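UTP-glucose-1-phosphate uridylyltransferase 2 (Trypanosoma brucei, PDB 3GUE) probably catalyses the reversible transfer of a uridylyl group from UTP to glucose 1-phosphate, giving UDP-glucose, which it binds, and diphosphate. Local coordinates at residues 134-137 with 138-142; 307-310 with 311-314. One frame throughout, in Å; residues are numbered along the deposited sequence.

Interaction 1 (134-137 with 138-142)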
loop_
_atom_site.group_PDB
_atom_site.type_symbol
_atom_site.label_atom_id
_atom_site.label_comp_id
_atom_site.label_asym_id
_atom_site.label_seq_id
_atom_site.Cartn_x
_atom_site.Cartn_y
_atom_site.Cartn_z
ATOM N N PHE A 134 -14.471 -4.673 -5.507
ATOM C CA PHE A 134 -15.874 -4.288 -5.665
ATOM C C PHE A 134 -16.093 -2.789 -5.347
ATOM O O PHE A 134 -16.963 -2.149 -5.944
ATOM C CB PHE A 134 -16.819 -5.206 -4.831
ATOM C CG PHE A 134 -16.676 -5.052 -3.316
ATOM C CD1 PHE A 134 -17.615 -4.322 -2.575
ATOM C CD2 PHE A 134 -15.617 -5.659 -2.626
ATOM C CE1 PHE A 134 -17.475 -4.169 -1.182
ATOM C CE2 PHE A 134 -15.477 -5.519 -1.232
ATOM C CZ PHE A 134 -16.405 -4.774 -0.516
ATOM N N SER A 135 -15.278 -2.251 -4.435
ATOM C CA SER A 135 -15.404 -0.879 -3.916
ATOM C C SER A 135 -14.740 0.200 -4.793
ATOM O O SER A 135 -15.053 1.390 -4.684
ATOM C CB SER A 135 -14.776 -0.797 -2.522
ATOM O OG SER A 135 -15.512 -1.526 -1.550
ATOM N N THR A 136 -13.826 -0.223 -5.657
ATOM C CA THR A 136 -13.033 0.718 -6.427
ATOM C C THR A 136 -13.239 0.635 -7.942
ATOM O O THR A 136 -12.937 1.596 -8.651
ATOM C CB THR A 136 -11.508 0.592 -6.135
ATOM O OG1 THR A 136 -11.007 -0.597 -6.722
ATOM C CG2 THR A 136 -11.193 0.600 -4.660
ATOM N N SER A 137 -13.757 -0.487 -8.437
ATOM C CA SER A 137 -13.836 -0.742 -9.876
ATOM C C SER A 137 -14.621 0.289 -10.701
ATOM O O SER A 137 -14.099 0.821 -11.695
ATOM C CB SER A 137 -14.419 -2.136 -10.125
ATOM O OG SER A 137 -14.660 -2.325 -11.517
ATOM N N GLY A 138 -15.878 0.537 -10.304
ATOM C CA GLY A 138 -16.788 1.460 -11.009
ATOM C C GLY A 138 -16.329 2.915 -11.084
ATOM O O GLY A 138 -16.381 3.548 -12.155
ATOM N N GLU A 139 -15.948 3.470 -9.933
ATOM C CA GLU A 139 -15.379 4.820 -9.856
ATOM C C GLU A 139 -14.092 4.996 -10.657
ATOM O O GLU A 139 -13.878 6.051 -11.272
ATOM C CB GLU A 139 -15.101 5.215 -8.395
ATOM C CG GLU A 139 -16.310 5.742 -7.676
ATOM C CD GLU A 139 -15.938 6.596 -6.505
ATOM O OE1 GLU A 139 -16.444 6.314 -5.394
ATOM O OE2 GLU A 139 -15.144 7.554 -6.682
ATOM N N THR A 140 -13.221 3.986 -10.593
ATOM C CA THR A 140 -11.982 3.952 -11.357
ATOM C C THR A 140 -12.264 3.908 -12.855
ATOM O O THR A 140 -11.680 4.688 -13.633
ATOM C CB THR A 140 -11.062 2.726 -10.967
ATOM O OG1 THR A 140 -10.706 2.810 -9.594
ATOM C CG2 THR A 140 -9.793 2.726 -11.749
ATOM N N LYS A 141 -13.171 3.012 -13.264
ATOM C CA LYS A 141 -13.540 2.916 -14.670
ATOM C C LYS A 141 -14.061 4.258 -15.177
ATOM O O LYS A 141 -13.603 4.738 -16.219
ATOM C CB LYS A 141 -14.585 1.816 -14.924
ATOM C CG LYS A 141 -14.851 1.608 -16.415
ATOM C CD LYS A 141 -15.729 0.397 -16.720
ATOM C CE LYS A 141 -15.951 0.319 -18.184
ATOM N NZ LYS A 141 -16.357 -1.050 -18.582
ATOM N N ASN A 142 -14.974 4.888 -14.425
ATOM C CA ASN A 142 -15.574 6.134 -14.907
ATOM C C ASN A 142 -14.563 7.273 -14.946
ATOM O O ASN A 142 -14.575 8.067 -15.900
ATOM C CB ASN A 142 -16.837 6.534 -14.142
ATOM C CG ASN A 142 -17.834 7.301 -15.031
ATOM O OD1 ASN A 142 -18.488 6.708 -15.916
ATOM N ND2 ASN A 142 -17.940 8.620 -14.817
HETATM O O HOH W 1 -17.294 -0.849 -8.218
HETATM O O HOH W 2 -16.168 1.975 -7.407
HETATM O O HOH W 3 -16.812 3.641 -5.070
#
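The carbonyl oxygen of Thr136 takes two bonds from Thr140, one turn further on. The hydroxyl is the shorter partner, with Thr140 OG1 donating to Thr136 O at 2.7 Å from well above the carbonyl plane, 39° out of it. The backbone nitrogen, Thr140 N, reaches the same oxygen at 3.1 Å, nearly in line with the C=O. Thr140 OG1 sits beside its own backbone N (chi1 -61°), which brings both donors to one acceptor. One residue on, Lys141 N donates to Ser137 O at 2.9 Å, while the extended lysine chain runs off to a salt bridge with Asp155.

Water links the two amides that precede Thr140 to the loop. One molecule accepts from Gly138 N at 2.9 Å and donates to Phe134 O at 2.6 Å; a second accepts from Glu139 N and donates weakly to Ser135 O. A third water gives its hydrogens to Ser135 O and to Glu139 OE1, the latter at 2.7 Å.

Direct side-chain packing is slight: Thr136 CB comes no closer to Thr140 OG1 than 4.2 Å. Both threonines also bond to Asn83, which binds UDP-glucose: Thr136 OG1 to its backbone O, Thr140 OG1 to its ND2. This is the hydrated first turn of helix 137-143, beside the sugar-nucleotide site of a GT-A-type nucleotidyltransferase.

Interaction 2 (307-310 with 311-314)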
loop_
_atom_site.group_PDB
_atom_site.type_symbol
_atom_site.label_atom_id
_atom_site.label_comp_id
_atom_site.label_asym_id
_atom_site.label_seq_id
_atom_site.Cartn_x
_atom_site.Cartn_y
_atom_site.Cartn_z
ATOM N N TRP A 307 8.896 -7.080 -7.688
ATOM C CA TRP A 307 9.052 -7.792 -8.964
ATOM C C TRP A 307 8.802 -9.279 -8.790
ATOM O O TRP A 307 9.429 -9.947 -7.949
ATOM C CB TRP A 307 10.460 -7.645 -9.497
ATOM C CG TRP A 307 10.795 -6.307 -10.128
ATOM C CD1 TRP A 307 11.308 -5.208 -9.506
ATOM C CD2 TRP A 307 10.672 -5.963 -11.515
ATOM N NE1 TRP A 307 11.498 -4.200 -10.408
ATOM C CE2 TRP A 307 11.109 -4.628 -11.652
ATOM C CE3 TRP A 307 10.206 -6.643 -12.647
ATOM C CZ2 TRP A 307 11.094 -3.949 -12.879
ATOM C CZ3 TRP A 307 10.203 -5.968 -13.886
ATOM C CH2 TRP A 307 10.657 -4.634 -13.984
ATOM N N ILE A 308 7.947 -9.811 -9.645
ATOM C CA ILE A 308 7.756 -11.244 -9.664
ATOM C C ILE A 308 8.061 -11.833 -11.045
ATOM O O ILE A 308 7.849 -11.194 -12.084
ATOM C CB ILE A 308 6.358 -11.673 -9.106
ATOM C CG1 ILE A 308 5.222 -11.105 -9.952
ATOM C CG2 ILE A 308 6.197 -11.286 -7.558
ATOM C CD1 ILE A 308 3.828 -11.731 -9.609
ATOM N N ASN A 309 8.633 -13.024 -11.023
ATOM C CA ASN A 309 8.758 -13.851 -12.204
ATOM C C ASN A 309 7.463 -14.669 -12.309
ATOM O O ASN A 309 7.088 -15.426 -11.384
ATOM C CB ASN A 309 10.013 -14.750 -12.131
ATOM C CG ASN A 309 10.193 -15.636 -13.384
ATOM O OD1 ASN A 309 9.343 -16.439 -13.703
ATOM N ND2 ASN A 309 11.284 -15.455 -14.092
ATOM N N LEU A 310 6.791 -14.491 -13.442
ATOM C CA LEU A 310 5.450 -14.992 -13.662
ATOM C C LEU A 310 5.420 -16.520 -13.871
ATOM O O LEU A 310 4.505 -17.185 -13.409
ATOM C CB LEU A 310 4.813 -14.236 -14.832
ATOM C CG LEU A 310 4.547 -12.741 -14.621
ATOM C CD1 LEU A 310 3.963 -12.146 -15.891
ATOM C CD2 LEU A 310 3.585 -12.548 -13.442
ATOM N N MET A 311 6.439 -17.049 -14.541
ATOM C CA MET A 311 6.602 -18.485 -14.740
ATOM C C MET A 311 6.904 -19.191 -13.412
ATOM O O MET A 311 6.360 -20.265 -13.155
ATOM C CB MET A 311 7.704 -18.757 -15.778
ATOM C CG MET A 311 7.835 -20.235 -16.250
ATOM S SD MET A 311 6.342 -20.905 -16.991
ATOM C CE MET A 311 6.808 -21.105 -18.702
ATOM N N GLU A 312 7.778 -18.607 -12.588
ATOM C CA GLU A 312 7.981 -19.135 -11.228
ATOM C C GLU A 312 6.665 -19.129 -10.427
ATOM O O GLU A 312 6.330 -20.113 -9.764
ATOM C CB GLU A 312 9.074 -18.388 -10.461
ATOM C CG GLU A 312 10.501 -18.598 -10.993
ATOM C CD GLU A 312 10.880 -20.069 -11.157
ATOM O OE1 GLU A 312 10.472 -20.896 -10.308
ATOM O OE2 GLU A 312 11.582 -20.394 -12.141
ATOM N N LEU A 313 5.924 -18.025 -10.487
ATOM C CA LEU A 313 4.592 -18.009 -9.867
ATOM C C LEU A 313 3.710 -19.118 -10.402
ATOM O O LEU A 313 3.040 -19.812 -9.630
ATOM C CB LEU A 313 3.900 -16.656 -10.033
ATOM C CG LEU A 313 2.509 -16.579 -9.427
ATOM C CD1 LEU A 313 2.555 -16.502 -7.887
ATOM C CD2 LEU A 313 1.649 -15.436 -10.037
ATOM N N LYS A 314 3.720 -19.304 -11.717
ATOM C CA LYS A 314 2.883 -20.312 -12.334
ATOM C C LYS A 314 3.224 -21.693 -11.785
ATOM O O LYS A 314 2.330 -22.449 -11.387
ATOM C CB LYS A 314 3.050 -20.282 -13.859
ATOM C CG LYS A 314 2.415 -21.449 -14.588
ATOM C CD LYS A 314 0.902 -21.313 -14.737
ATOM C CE LYS A 314 0.306 -22.606 -15.315
ATOM N NZ LYS A 314 1.126 -23.104 -16.484
#
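Met311 begins the second segment alongside the side-chain amide of Asn309: its CB lies 3.5 Å from Asn309 OD1, and from there the chain bends at chi2 and chi3 and leads away from the strand end.

At Glu312 the capping bond is made. Its backbone N donates to Asn309 OD1 at 2.9 Å, almost straight at the hydrogen, though the donor stands 30° from the plane of the side-chain carbonyl. Asn309 reaches it because CG is anti to the backbone N (chi1 -179°), which swings the amide forward over the start of the helix. The glutamate's own CG then lies against that amide, 3.8 Å from Asn309 CG. Amide and carboxylate planes stand 55° apart, and the carboxylate continues outward. The amide nitrogen, Asn309 ND2, is hydrogen-bonded to a glycerol that probably came from the crystallisation liquor.

Leu313 N closes the first full turn, donating to Asn309 O at 3.0 Å, so the asparagine serves the helix with both its side chain and its backbone oxygen. Leu313 sets out toward the preceding segment from its CA, and its CD2 meets Ile308 CD1 at 4.3 Å, a light apolar touch. Lys314 N follows with a bond to Leu310 O at 2.8 Å, and Lys314 CB rests 3.5 Å from the same oxygen.

The join between strand 300-309 and helix 310-319 is therefore an N-cap set directly on a strand end. Ile308 also packs on Met215 and Ile217 of strand 214-219, next to it in the central mixed sheet, while Leu310 and Leu313 both pack against Leu204 of helix 203-209.

How the interactions relate
Going from the N terminus, interaction 1 comes first, where the chain leaves strand 128-132 through a short loop and enters helix 137-143; interaction 2 comes much later, where strand 300-309 passes straight into helix 310-319. Each closes only a turn of its own chain, and the two follow in series, neither nesting nor crossing. Their centres lie about 27 Å apart and their nearest atoms about 19 Å, without touching. Both strands belong to the same seven-stranded mixed sheet, with 77-83 and 214-219 between them. Interaction 1 stands near the bound UDP-glucose, whereas interaction 2 joins strand to helix farther from it.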